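Local coordinates for putative exported protein (Bacteroides fragilis, PDB 3FZX), which is of unknown function but binds calcium ions and, with a YmcC-like barrel fold related to LolA and LolB, may bind a lipid, at residues Y164-K169 and E187-N192; M106-A111 and F146-V151; N157-A162 and Y210-R215. All blocks are in the same frame, centred on the assembly; numbering follows the deposited sequence.

Contact 1 of 3, residues Y164-K169 and E187-N192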
ATOM      1  N   TYR A 164      17.430  14.930  16.087  1.00 31.34           N
ATOM      2  CA  TYR A 164      17.784  15.619  14.848  1.00 30.13           C
ATOM      3  C   TYR A 164      16.862  15.069  13.782  1.00 31.74           C
ATOM      4  O   TYR A 164      16.809  13.852  13.570  1.00 34.59           O
ATOM      5  CB  TYR A 164      19.267  15.404  14.481  1.00 30.54           C
ATOM      6  CG  TYR A 164      19.770  16.411  13.469  1.00 29.56           C
ATOM      7  CD1 TYR A 164      19.905  17.749  13.823  1.00 37.86           C
ATOM      8  CD2 TYR A 164      20.094  16.042  12.171  1.00 34.66           C
ATOM      9  CE1 TYR A 164      20.350  18.704  12.922  1.00 36.00           C
ATOM     10  CE2 TYR A 164      20.564  17.003  11.241  1.00 39.14           C
ATOM     11  CZ  TYR A 164      20.686  18.332  11.644  1.00 41.58           C
ATOM     12  OH  TYR A 164      21.129  19.314  10.790  1.00 45.38           O
ATOM     13  N   CYS A 165      16.108  15.963  13.148  1.00 31.99           N
ATOM     14  CA  CYS A 165      15.050  15.601  12.224  1.00 32.38           C
ATOM     15  C   CYS A 165      15.160  16.262  10.866  1.00 32.48           C
ATOM     16  O   CYS A 165      15.802  17.313  10.721  1.00 30.64           O
ATOM     17  CB  CYS A 165      13.713  16.087  12.787  1.00 32.42           C
ATOM     18  SG  CYS A 165      13.208  15.188  14.196  1.00 36.06           S
ATOM     19  N   THR A 166      14.481  15.651   9.899  1.00 29.31           N
ATOM     20  CA  THR A 166      14.213  16.286   8.615  1.00 31.26           C
ATOM     21  C   THR A 166      12.820  16.915   8.684  1.00 29.45           C
ATOM     22  O   THR A 166      11.871  16.255   9.104  1.00 28.63           O
ATOM     23  CB  THR A 166      14.261  15.261   7.463  1.00 31.90           C
ATOM     24  OG1 THR A 166      15.620  14.868   7.285  1.00 34.99           O
ATOM     25  CG2 THR A 166      13.710  15.861   6.150  1.00 29.22           C
ATOM     26  N   LYS A 167      12.730  18.186   8.290  1.00 28.07           N
ATOM     27  CA  LYS A 167      11.474  18.939   8.260  1.00 30.12           C
ATOM     28  C   LYS A 167      10.966  19.042   6.840  1.00 30.75           C
ATOM     29  O   LYS A 167      11.691  19.456   5.942  1.00 32.13           O
ATOM     30  CB  LYS A 167      11.661  20.351   8.797  1.00 31.25           C
ATOM     31  CG  LYS A 167      10.355  21.174   8.861  1.00 32.59           C
ATOM     32  CD  LYS A 167      10.603  22.555   9.413  1.00 32.56           C
ATOM     33  CE  LYS A 167       9.369  23.435   9.332  1.00 38.88           C
ATOM     34  NZ  LYS A 167       9.588  24.721  10.122  1.00 34.01           N
ATOM     35  N   VAL A 168       9.708  18.670   6.666  1.00 30.66           N
ATOM     36  CA  VAL A 168       9.034  18.634   5.397  1.00 32.73           C
ATOM     37  C   VAL A 168       7.765  19.495   5.478  1.00 35.01           C
ATOM     38  O   VAL A 168       7.154  19.604   6.537  1.00 35.15           O
ATOM     39  CB  VAL A 168       8.683  17.161   5.065  1.00 35.22           C
ATOM     40  CG1 VAL A 168       7.766  17.070   3.872  1.00 33.58           C
ATOM     41  CG2 VAL A 168       9.955  16.396   4.778  1.00 34.15           C
ATOM     42  N   LYS A 169       7.426  20.165   4.381  1.00 35.23           N
ATOM     43  CA  LYS A 169       6.169  20.902   4.255  1.00 35.66           C
ATOM     44  C   LYS A 169       5.344  20.171   3.191  1.00 36.42           C
ATOM     45  O   LYS A 169       5.904  19.650   2.232  1.00 36.52           O
ATOM     46  CB  LYS A 169       6.422  22.350   3.836  1.00 35.21           C
ATOM     47  CG  LYS A 169       5.151  23.198   3.688  1.00 40.80           C
ATOM     48  CD  LYS A 169       5.424  24.682   3.364  1.00 44.02           C
ATOM     49  CE  LYS A 169       4.094  25.449   3.066  1.00 49.86           C
ATOM     50  NZ  LYS A 169       4.245  26.913   2.698  1.00 48.86           N
ATOM     51  N   GLU A 187       5.943  18.265   8.877  1.00 34.32           N
ATOM     52  CA  GLU A 187       6.325  17.142   9.715  1.00 35.57           C
ATOM     53  C   GLU A 187       7.839  17.015   9.818  1.00 33.91           C
ATOM     54  O   GLU A 187       8.610  17.491   8.955  1.00 32.41           O
ATOM     55  CB  GLU A 187       5.627  15.827   9.335  1.00 35.59           C
ATOM     56  CG  GLU A 187       5.925  15.263   7.993  1.00 45.04           C
ATOM     57  CD  GLU A 187       5.065  14.007   7.683  1.00 53.61           C
ATOM     58  OE1 GLU A 187       3.882  13.938   8.093  1.00 60.01           O
ATOM     59  OE2 GLU A 187       5.565  13.087   7.004  1.00 54.39           O
ATOM     60  N   TRP A 188       8.239  16.434  10.936  1.00 29.59           N
ATOM     61  CA  TRP A 188       9.607  16.280  11.285  1.00 30.77           C
ATOM     62  C   TRP A 188       9.793  14.791  11.520  1.00 33.53           C
ATOM     63  O   TRP A 188       9.008  14.196  12.279  1.00 34.14           O
ATOM     64  CB  TRP A 188       9.912  17.032  12.560  1.00 30.68           C
ATOM     65  CG  TRP A 188      10.002  18.528  12.462  1.00 30.80           C
ATOM     66  CD1 TRP A 188      11.142  19.263  12.356  1.00 30.25           C
ATOM     67  CD2 TRP A 188       8.929  19.470  12.571  1.00 34.74           C
ATOM     68  NE1 TRP A 188      10.852  20.600  12.370  1.00 35.94           N
ATOM     69  CE2 TRP A 188       9.502  20.759  12.518  1.00 30.17           C
ATOM     70  CE3 TRP A 188       7.540  19.351  12.702  1.00 34.59           C
ATOM     71  CZ2 TRP A 188       8.733  21.931  12.562  1.00 37.23           C
ATOM     72  CZ3 TRP A 188       6.773  20.513  12.765  1.00 34.12           C
ATOM     73  CH2 TRP A 188       7.375  21.794  12.696  1.00 32.82           C
ATOM     74  N   TYR A 189      10.797  14.192  10.867  1.00 30.61           N
ATOM     75  CA  TYR A 189      11.050  12.764  11.054  1.00 33.12           C
ATOM     76  C   TYR A 189      12.518  12.441  11.266  1.00 32.84           C
ATOM     77  O   TYR A 189      13.403  13.180  10.835  1.00 30.58           O
ATOM     78  CB  TYR A 189      10.467  11.939   9.916  1.00 32.84           C
ATOM     79  CG  TYR A 189      11.042  12.190   8.539  1.00 33.36           C
ATOM     80  CD1 TYR A 189      10.488  13.163   7.692  1.00 31.35           C
ATOM     81  CD2 TYR A 189      12.102  11.421   8.052  1.00 33.94           C
ATOM     82  CE1 TYR A 189      11.004  13.381   6.413  1.00 38.32           C
ATOM     83  CE2 TYR A 189      12.624  11.629   6.760  1.00 30.86           C
ATOM     84  CZ  TYR A 189      12.067  12.599   5.952  1.00 38.25           C
ATOM     85  OH  TYR A 189      12.533  12.767   4.680  1.00 39.58           O
ATOM     86  N   ALA A 190      12.732  11.318  11.949  1.00 32.03           N
ATOM     87  CA  ALA A 190      14.039  10.912  12.427  1.00 32.78           C
ATOM     88  C   ALA A 190      14.238   9.411  12.281  1.00 33.47           C
ATOM     89  O   ALA A 190      13.264   8.634  12.340  1.00 33.72           O
ATOM     90  CB  ALA A 190      14.215  11.301  13.920  1.00 33.68           C
ATOM     91  N   PRO A 191      15.505   8.988  12.108  1.00 35.30           N
ATOM     92  CA  PRO A 191      15.876   7.577  12.049  1.00 31.31           C
ATOM     93  C   PRO A 191      15.428   6.826  13.282  1.00 33.59           C
ATOM     94  O   PRO A 191      15.559   7.344  14.390  1.00 34.52           O
ATOM     95  CB  PRO A 191      17.404   7.612  12.024  1.00 34.43           C
ATOM     96  CG  PRO A 191      17.778   8.991  11.533  1.00 34.11           C
ATOM     97  CD  PRO A 191      16.635   9.894  11.794  1.00 34.23           C
ATOM     98  N   ASN A 192      14.918   5.611  13.065  1.00 31.48           N
ATOM     99  CA  ASN A 192      14.484   4.676  14.077  1.00 32.59           C
ATOM    100  C   ASN A 192      13.251   5.131  14.897  1.00 35.13           C
ATOM    101  O   ASN A 192      12.894   4.492  15.866  1.00 34.83           O
ATOM    102  CB  ASN A 192      15.653   4.269  15.002  1.00 32.00           C
ATOM    103  CG  ASN A 192      16.901   3.848  14.229  1.00 33.41           C
ATOM    104  OD1 ASN A 192      16.840   3.038  13.310  1.00 35.39           O
ATOM    105  ND2 ASN A 192      18.031   4.404  14.594  1.00 36.83           N
TER
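Lys167 lies alongside Trp188, its CG over one face of the indole and 3.9 Å from the centroid of the five-membered ring. The chain leaves with CG anti to the backbone N (chi1 -177°) and stays extended, which carries Lys167 CE to 3.6 Å from Trp188 CZ2. Long methylenes suit this place, since they cover the indole lengthwise, and NZ ends beside the rim of the six-membered ring, in cation-pi contact with Tyr186. On the other side of the sheet Thr166 CB sits over the Tyr189 ring, 4.0 Å from its centroid, and Val168 CG2 meets the ring's edge at Tyr189 CE1 (3.6 Å). Behind these pairs runs the backbone of an antiparallel hairpin: Thr166 and Tyr189 exchange two hydrogen bonds, as do Val168 and Glu187, among them Val168 N to Glu187 O at 2.8 Å. The polar ends are fixed from further off. Trp188 NE1 bonds Glu154 OE2, Tyr189 OH bonds Pro109 O, and Glu187 OE2 bonds Tyr108 OH. The aromatic residues thus give broad faces to aliphatic neighbours while adjoining strands and loops satisfy their heteroatoms, so that packing and hydrogen bonding together fix how each ring is turned.

Contact 2 of 3, residues M106-A111 and F146-V151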
HETATM    1  N   MSE A 106       4.092   5.511   1.466  1.00 39.87           N
HETATM    2  CA  MSE A 106       4.692   6.781   1.126  1.00 39.46           C
HETATM    3  C   MSE A 106       6.192   6.804   1.483  1.00 36.61           C
HETATM    4  O   MSE A 106       6.594   6.374   2.568  1.00 33.42           O
HETATM    5  CB  MSE A 106       3.966   7.882   1.896  1.00 40.03           C
HETATM    6  CG  MSE A 106       4.385   9.264   1.502  1.00 47.45           C
HETATM    7 SE   MSE A 106       2.934  10.515   1.967  0.75 45.58          SE
HETATM    8  CE  MSE A 106       3.285  10.609   3.771  1.00 34.03           C
ATOM      9  N   ASN A 107       6.984   7.381   0.595  1.00 33.14           N
ATOM     10  CA  ASN A 107       8.440   7.402   0.725  1.00 35.58           C
ATOM     11  C   ASN A 107       8.956   8.550   1.610  1.00 36.13           C
ATOM     12  O   ASN A 107       8.335   9.610   1.681  1.00 38.91           O
ATOM     13  CB  ASN A 107       9.085   7.473  -0.659  1.00 30.92           C
ATOM     14  CG  ASN A 107       8.936   8.853  -1.290  1.00 40.23           C
ATOM     15  OD1 ASN A 107       7.828   9.412  -1.372  1.00 45.50           O
ATOM     16  ND2 ASN A 107      10.047   9.435  -1.670  1.00 38.63           N
ATOM     17  N   TYR A 108      10.068   8.317   2.305  1.00 36.25           N
ATOM     18  CA  TYR A 108      10.687   9.335   3.142  1.00 36.59           C
ATOM     19  C   TYR A 108      12.154   9.375   2.796  1.00 38.22           C
ATOM     20  O   TYR A 108      12.906   8.506   3.217  1.00 38.10           O
ATOM     21  CB  TYR A 108      10.476   9.044   4.637  1.00 37.23           C
ATOM     22  CG  TYR A 108       9.078   9.353   5.066  1.00 32.92           C
ATOM     23  CD1 TYR A 108       8.031   8.472   4.791  1.00 35.44           C
ATOM     24  CD2 TYR A 108       8.783  10.558   5.690  1.00 40.67           C
ATOM     25  CE1 TYR A 108       6.725   8.777   5.144  1.00 36.21           C
ATOM     26  CE2 TYR A 108       7.491  10.874   6.051  1.00 41.69           C
ATOM     27  CZ  TYR A 108       6.456   9.987   5.773  1.00 42.78           C
ATOM     28  OH  TYR A 108       5.163  10.311   6.133  1.00 44.52           O
ATOM     29  N   PRO A 109      12.573  10.373   1.999  1.00 38.22           N
ATOM     30  CA  PRO A 109      13.974  10.455   1.645  1.00 35.88           C
ATOM     31  C   PRO A 109      14.900  10.689   2.821  1.00 37.23           C
ATOM     32  O   PRO A 109      14.522  11.256   3.869  1.00 35.19           O
ATOM     33  CB  PRO A 109      14.057  11.645   0.694  1.00 37.65           C
ATOM     34  CG  PRO A 109      12.702  12.112   0.448  1.00 43.87           C
ATOM     35  CD  PRO A 109      11.773  11.457   1.412  1.00 40.40           C
ATOM     36  N   ASP A 110      16.130  10.257   2.606  1.00 38.53           N
ATOM     37  CA  ASP A 110      17.197  10.335   3.577  1.00 38.89           C
ATOM     38  C   ASP A 110      18.026  11.582   3.276  1.00 38.84           C
ATOM     39  O   ASP A 110      19.000  11.528   2.522  1.00 35.28           O
ATOM     40  CB  ASP A 110      18.036   9.061   3.463  1.00 37.98           C
ATOM     41  CG  ASP A 110      19.171   9.006   4.443  1.00 44.36           C
ATOM     42  OD1 ASP A 110      19.363   9.973   5.225  1.00 46.19           O
ATOM     43  OD2 ASP A 110      19.854   7.961   4.428  1.00 49.30           O
ATOM     44  N   ALA A 111      17.607  12.704   3.850  1.00 43.83           N
ATOM     45  CA  ALA A 111      18.305  13.993   3.721  1.00 49.32           C
ATOM     46  C   ALA A 111      19.701  13.899   4.302  1.00 54.66           C
ATOM     47  O   ALA A 111      20.665  14.457   3.761  1.00 56.89           O
ATOM     48  CB  ALA A 111      17.532  15.084   4.451  1.00 48.89           C
ATOM     49  N   PHE A 146       0.127  16.002  -0.793  1.00 36.33           N
ATOM     50  CA  PHE A 146       0.811  16.279  -2.046  1.00 35.13           C
ATOM     51  C   PHE A 146       1.740  17.470  -1.958  1.00 32.72           C
ATOM     52  O   PHE A 146       1.719  18.218  -0.992  1.00 32.90           O
ATOM     53  CB  PHE A 146      -0.197  16.438  -3.199  1.00 36.33           C
ATOM     54  CG  PHE A 146      -1.233  17.508  -2.966  1.00 36.40           C
ATOM     55  CD1 PHE A 146      -2.378  17.232  -2.226  1.00 41.58           C
ATOM     56  CD2 PHE A 146      -1.047  18.788  -3.463  1.00 37.60           C
ATOM     57  CE1 PHE A 146      -3.310  18.217  -1.986  1.00 41.04           C
ATOM     58  CE2 PHE A 146      -1.974  19.785  -3.229  1.00 32.70           C
ATOM     59  CZ  PHE A 146      -3.111  19.501  -2.491  1.00 37.23           C
ATOM     60  N   ASP A 147       2.610  17.592  -2.952  1.00 31.07           N
ATOM     61  CA  ASP A 147       3.573  18.662  -3.002  1.00 29.77           C
ATOM     62  C   ASP A 147       4.426  18.695  -1.744  1.00 30.17           C
ATOM     63  O   ASP A 147       4.733  19.736  -1.242  1.00 28.97           O
ATOM     64  CB  ASP A 147       2.859  20.011  -3.207  1.00 29.20           C
ATOM     65  CG  ASP A 147       2.267  20.154  -4.602  1.00 30.18           C
ATOM     66  OD1 ASP A 147       2.381  19.211  -5.438  1.00 42.53           O
ATOM     67  OD2 ASP A 147       1.679  21.221  -4.878  1.00 35.49           O
ATOM     68  N   ARG A 148       4.824  17.537  -1.252  1.00 30.89           N
ATOM     69  CA  ARG A 148       5.727  17.476  -0.120  1.00 31.29           C
ATOM     70  C   ARG A 148       7.085  18.030  -0.605  1.00 33.70           C
ATOM     71  O   ARG A 148       7.494  17.814  -1.752  1.00 32.58           O
ATOM     72  CB  ARG A 148       5.876  16.031   0.336  1.00 32.42           C
ATOM     73  CG  ARG A 148       4.569  15.387   0.728  1.00 32.19           C
ATOM     74  CD  ARG A 148       4.620  13.879   0.589  1.00 36.66           C
ATOM     75  NE  ARG A 148       5.443  13.310   1.616  1.00 39.83           N
ATOM     76  CZ  ARG A 148       6.242  12.242   1.510  1.00 38.88           C
ATOM     77  NH1 ARG A 148       6.379  11.532   0.383  1.00 31.90           N
ATOM     78  NH2 ARG A 148       6.922  11.893   2.593  1.00 35.94           N
ATOM     79  N   GLU A 149       7.751  18.782   0.261  1.00 35.69           N
ATOM     80  CA  GLU A 149       9.056  19.351  -0.029  1.00 36.38           C
ATOM     81  C   GLU A 149       9.888  19.538   1.238  1.00 35.61           C
ATOM     82  O   GLU A 149       9.374  19.735   2.339  1.00 34.68           O
ATOM     83  CB  GLU A 149       8.932  20.692  -0.739  1.00 36.46           C
ATOM     84  CG  GLU A 149       8.334  21.797   0.107  1.00 43.33           C
ATOM     85  CD  GLU A 149       8.163  23.102  -0.669  1.00 46.27           C
ATOM     86  OE1 GLU A 149       8.392  23.144  -1.892  1.00 59.58           O
ATOM     87  OE2 GLU A 149       7.807  24.097  -0.042  1.00 54.81           O
ATOM     88  N   PHE A 150      11.188  19.526   1.016  1.00 32.28           N
ATOM     89  CA  PHE A 150      12.166  19.658   2.045  1.00 32.78           C
ATOM     90  C   PHE A 150      12.231  21.112   2.514  1.00 31.64           C
ATOM     91  O   PHE A 150      12.221  22.023   1.696  1.00 32.53           O
ATOM     92  CB  PHE A 150      13.533  19.192   1.493  1.00 31.75           C
ATOM     93  CG  PHE A 150      14.660  19.353   2.448  1.00 32.62           C
ATOM     94  CD1 PHE A 150      14.906  18.392   3.423  1.00 35.49           C
ATOM     95  CD2 PHE A 150      15.490  20.469   2.376  1.00 38.01           C
ATOM     96  CE1 PHE A 150      15.969  18.532   4.317  1.00 32.45           C
ATOM     97  CE2 PHE A 150      16.556  20.613   3.260  1.00 39.67           C
ATOM     98  CZ  PHE A 150      16.789  19.637   4.239  1.00 35.80           C
ATOM     99  N   VAL A 151      12.340  21.302   3.829  1.00 29.77           N
ATOM    100  CA  VAL A 151      12.502  22.627   4.443  1.00 30.43           C
ATOM    101  C   VAL A 151      13.916  22.776   5.029  1.00 31.33           C
ATOM    102  O   VAL A 151      14.684  23.649   4.630  1.00 33.01           O
ATOM    103  CB  VAL A 151      11.443  22.864   5.541  1.00 30.66           C
ATOM    104  CG1 VAL A 151      11.681  24.219   6.227  1.00 30.39           C
ATOM    105  CG2 VAL A 151      10.016  22.771   4.941  1.00 26.97           C
TER
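Within the antiparallel barrel of this LolA/LolB-related protein, Arg148 of strand 136-158 reaches over to the backbone of Asn107 on strand 99-107, and this grip carries most of the contact. Both terminal nitrogens converge on one acceptor: Arg148 NH2 lies 2.8 Å and Arg148 NH1 3.0 Å from Asn107 O. The oxygen sits in the guanidinium plane, so both N-H groups are used end-on, and a bend at chi3 (72°) helps turn the group to it. A weak third bond joins Arg148 NH1 to Asn107 OD1 at 3.1 Å, with the amide and guanidinium planes almost perpendicular; that oxygen also accepts from Asp125 N, and Arg148 NH1 donates to Asp125 O as well.

The flat cation is held from two further directions. Arg148 NH2 points onto the centre of one face of the Tyr108 ring, a cation-pi contact in which Arg148 CZ is 4.9 Å from the ring centroid and the two planes stand 66° apart. Over a face of the guanidinium lies selenomethionine Met106, whose CG is 3.2 Å from Arg148 NH1 while SE flanks NE. Arginine suits this buried spot, for its several N-H groups can serve main-chain oxygens while its flat surface takes a hydrocarbon. Farther along, Ala111 CB touches Phe150 CE1 at 3.8 Å, a small methyl against a large ring.

Glu149, between the two inward-reaching residues, has been seen as a calcium ligand, although no ion is bound to it here, and the backbone of Phe150 bonds to that of the calcium ligand Gly119. Strand 127-133 comes between the two strands in sheet order; strand 77-81 borders the 99-107 side, with Phe78 and Met80 against Tyr108, and strand 161-175 flanks 146-151.

Contact 3 of 3, residues N157-A162 and Y210-R215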
ATOM      1  N   ASN A 157      12.811  19.324  20.107  1.00 34.85           N
ATOM      2  CA  ASN A 157      12.765  18.910  21.513  1.00 33.30           C
ATOM      3  C   ASN A 157      11.389  18.397  21.813  1.00 33.09           C
ATOM      4  O   ASN A 157      10.424  19.080  21.550  1.00 33.76           O
ATOM      5  CB  ASN A 157      13.024  20.097  22.427  1.00 34.24           C
ATOM      6  CG  ASN A 157      14.452  20.543  22.421  1.00 33.99           C
ATOM      7  OD1 ASN A 157      15.378  19.763  22.245  1.00 48.15           O
ATOM      8  ND2 ASN A 157      14.641  21.819  22.646  1.00 49.88           N
ATOM      9  N   THR A 158      11.293  17.206  22.378  1.00 31.83           N
ATOM     10  CA  THR A 158      10.012  16.609  22.670  1.00 31.98           C
ATOM     11  C   THR A 158      10.043  15.998  24.081  1.00 32.31           C
ATOM     12  O   THR A 158      11.126  15.905  24.708  1.00 29.00           O
ATOM     13  CB  THR A 158       9.662  15.481  21.662  1.00 32.74           C
ATOM     14  OG1 THR A 158      10.354  14.287  22.033  1.00 31.80           O
ATOM     15  CG2 THR A 158      10.012  15.867  20.232  1.00 31.60           C
ATOM     16  N   PRO A 159       8.863  15.570  24.588  1.00 31.06           N
ATOM     17  CA  PRO A 159       8.859  14.878  25.893  1.00 31.32           C
ATOM     18  C   PRO A 159       9.692  13.588  25.931  1.00 31.21           C
ATOM     19  O   PRO A 159      10.190  13.221  27.002  1.00 30.31           O
ATOM     20  CB  PRO A 159       7.371  14.619  26.145  1.00 32.02           C
ATOM     21  CG  PRO A 159       6.691  15.798  25.468  1.00 29.40           C
ATOM     22  CD  PRO A 159       7.511  16.027  24.207  1.00 30.96           C
ATOM     23  N   ALA A 160       9.857  12.930  24.785  1.00 30.73           N
ATOM     24  CA  ALA A 160      10.728  11.748  24.680  1.00 33.18           C
ATOM     25  C   ALA A 160      12.209  12.113  24.534  1.00 33.71           C
ATOM     26  O   ALA A 160      13.054  11.258  24.675  1.00 39.23           O
ATOM     27  CB  ALA A 160      10.285  10.817  23.519  1.00 29.18           C
ATOM     28  N   GLY A 161      12.530  13.364  24.253  1.00 34.78           N
ATOM     29  CA  GLY A 161      13.917  13.802  24.105  1.00 34.27           C
ATOM     30  C   GLY A 161      14.100  14.721  22.901  1.00 34.37           C
ATOM     31  O   GLY A 161      13.123  15.159  22.274  1.00 33.63           O
ATOM     32  N   ALA A 162      15.363  15.019  22.604  1.00 33.53           N
ATOM     33  CA  ALA A 162      15.757  15.890  21.499  1.00 33.35           C
ATOM     34  C   ALA A 162      16.275  15.004  20.365  1.00 34.42           C
ATOM     35  O   ALA A 162      17.171  14.171  20.568  1.00 35.01           O
ATOM     36  CB  ALA A 162      16.834  16.902  21.946  1.00 28.25           C
ATOM     37  N   TYR A 210      -1.769  19.607  16.124  1.00 30.26           N
ATOM     38  CA  TYR A 210      -0.401  19.170  16.068  1.00 31.91           C
ATOM     39  C   TYR A 210      -0.216  17.920  16.919  1.00 32.74           C
ATOM     40  O   TYR A 210      -1.052  17.607  17.803  1.00 33.45           O
ATOM     41  CB  TYR A 210       0.543  20.287  16.484  1.00 30.87           C
ATOM     42  CG  TYR A 210       0.435  20.731  17.919  1.00 35.43           C
ATOM     43  CD1 TYR A 210      -0.514  21.674  18.297  1.00 37.07           C
ATOM     44  CD2 TYR A 210       1.316  20.250  18.890  1.00 34.77           C
ATOM     45  CE1 TYR A 210      -0.607  22.099  19.579  1.00 30.49           C
ATOM     46  CE2 TYR A 210       1.225  20.679  20.216  1.00 33.11           C
ATOM     47  CZ  TYR A 210       0.256  21.605  20.530  1.00 36.83           C
ATOM     48  OH  TYR A 210       0.107  22.045  21.787  1.00 32.46           O
ATOM     49  N   SER A 211       0.861  17.201  16.630  1.00 31.19           N
ATOM     50  CA  SER A 211       1.223  16.027  17.390  1.00 32.52           C
ATOM     51  C   SER A 211       2.717  16.062  17.700  1.00 33.80           C
ATOM     52  O   SER A 211       3.499  16.665  16.960  1.00 32.48           O
ATOM     53  CB  SER A 211       0.824  14.764  16.623  1.00 34.97           C
ATOM     54  OG  SER A 211       1.715  14.499  15.562  1.00 38.08           O
ATOM     55  N   VAL A 212       3.096  15.452  18.827  1.00 34.49           N
ATOM     56  CA  VAL A 212       4.465  15.435  19.321  1.00 34.11           C
ATOM     57  C   VAL A 212       4.761  14.055  19.921  1.00 35.70           C
ATOM     58  O   VAL A 212       3.955  13.487  20.664  1.00 35.09           O
ATOM     59  CB  VAL A 212       4.689  16.509  20.435  1.00 34.96           C
ATOM     60  CG1 VAL A 212       6.171  16.598  20.824  1.00 31.64           C
ATOM     61  CG2 VAL A 212       4.169  17.882  19.984  1.00 32.62           C
ATOM     62  N   LEU A 213       5.922  13.518  19.582  1.00 36.97           N
ATOM     63  CA  LEU A 213       6.438  12.287  20.171  1.00 35.48           C
ATOM     64  C   LEU A 213       6.438  12.437  21.685  1.00 34.97           C
ATOM     65  O   LEU A 213       6.944  13.416  22.222  1.00 34.52           O
ATOM     66  CB  LEU A 213       7.870  12.035  19.680  1.00 35.23           C
ATOM     67  CG  LEU A 213       8.575  10.763  20.190  1.00 38.15           C
ATOM     68  CD1 LEU A 213       7.853   9.526  19.760  1.00 27.46           C
ATOM     69  CD2 LEU A 213      10.038  10.792  19.730  1.00 33.90           C
ATOM     70  N   GLU A 214       5.858  11.458  22.363  1.00 32.70           N
ATOM     71  CA  GLU A 214       5.683  11.490  23.800  1.00 32.08           C
ATOM     72  C   GLU A 214       6.564  10.467  24.534  1.00 33.22           C
ATOM     73  O   GLU A 214       7.053  10.750  25.612  1.00 32.77           O
ATOM     74  CB  GLU A 214       4.188  11.243  24.111  1.00 31.67           C
ATOM     75  CG  GLU A 214       3.811  11.083  25.589  1.00 31.71           C
ATOM     76  CD  GLU A 214       4.019  12.329  26.411  1.00 35.16           C
ATOM     77  OE1 GLU A 214       4.193  13.403  25.813  1.00 36.36           O
ATOM     78  OE2 GLU A 214       3.952  12.249  27.657  1.00 39.50           O
ATOM     79  N   ARG A 215       6.753   9.276  23.972  1.00 34.90           N
ATOM     80  CA  ARG A 215       7.495   8.234  24.672  1.00 35.19           C
ATOM     81  C   ARG A 215       8.068   7.173  23.717  1.00 35.28           C
ATOM     82  O   ARG A 215       7.412   6.804  22.739  1.00 35.21           O
ATOM     83  CB  ARG A 215       6.545   7.556  25.682  1.00 35.58           C
ATOM     84  CG  ARG A 215       7.201   6.571  26.632  1.00 40.48           C
ATOM     85  CD  ARG A 215       6.191   5.761  27.436  1.00 39.44           C
ATOM     86  NE  ARG A 215       6.873   4.729  28.230  1.00 54.20           N
ATOM     87  CZ  ARG A 215       6.284   3.762  28.950  1.00 60.42           C
ATOM     88  NH1 ARG A 215       4.956   3.653  29.011  1.00 63.87           N
ATOM     89  NH2 ARG A 215       7.036   2.884  29.618  1.00 56.52           N
TER
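Gly161 O receives two hydrogen bonds from Thr158, the residue whose CB packs against Val212 CG1: one from the backbone Thr158 N at 2.7 Å, the other from the hydroxyl Thr158 OG1 at 2.9 Å. The hydroxyl can reach because it stands between the backbone N and the carbonyl carbon (chi1 80°), turned back over the type I turn that runs from Thr158 to Gly161. It also accepts a weak bond from Ala160 N, and Gly161 N closes the turn on Thr158 O. Glycine fits at 161 because its backbone angles would press any CB against the preceding carbonyl.

The turn links strands 136-158 and 161-175, and its Thr158, Pro159 and Ala160 rest on strand 207-217. Pro159, whose ring restricts phi to a range that suits the turn, lays its CD 3.7 Å from Val212 CG1 and 3.3 Å from Leu213 O. Ala160 CB meets Leu213 CG, also at 3.7 Å; a methyl is small enough to come down closely on the branched leucine. Glu214 sends its carboxylate round through a bend at chi2 (66°), and Glu214 OE1 ends 3.4 Å from Pro159 CB, the two side chains crossing at about a right angle. Here strand 207-217 is itself distorted: Glu214 and Arg215 together face Thr20 in a classic beta bulge, while Phe163 adds to the apolar cover of Thr158 and Leu213.

No hydrogen bond joins the two segments. The turn spends its polar groups on its own closure, and what it offers strand 207-217 is mostly hydrocarbon, so the joint depends on shape and apolar packing.

Contacts 1 and 2 are largely buried and touch each other, through backbone bonding of Lys169 to Glu149 and the packing of Thr166 on Ala111, whereas contact 3 is only partly buried and lies about 21 Å from contact 2, centre to centre. Strand 136-158 serves contacts 2 and 3, and strand 161-175 serves contacts 1 and 3. Their chemistry follows their places. Neighbouring strands in contact 1 are sewn by paired backbone bonds; in contact 2 strands that are not neighbours are spanned mainly by a long arginine, beside the calcium region; in contact 3 a self-contained turn leans on a strand several places away in the sheet order, away from the calcium sites.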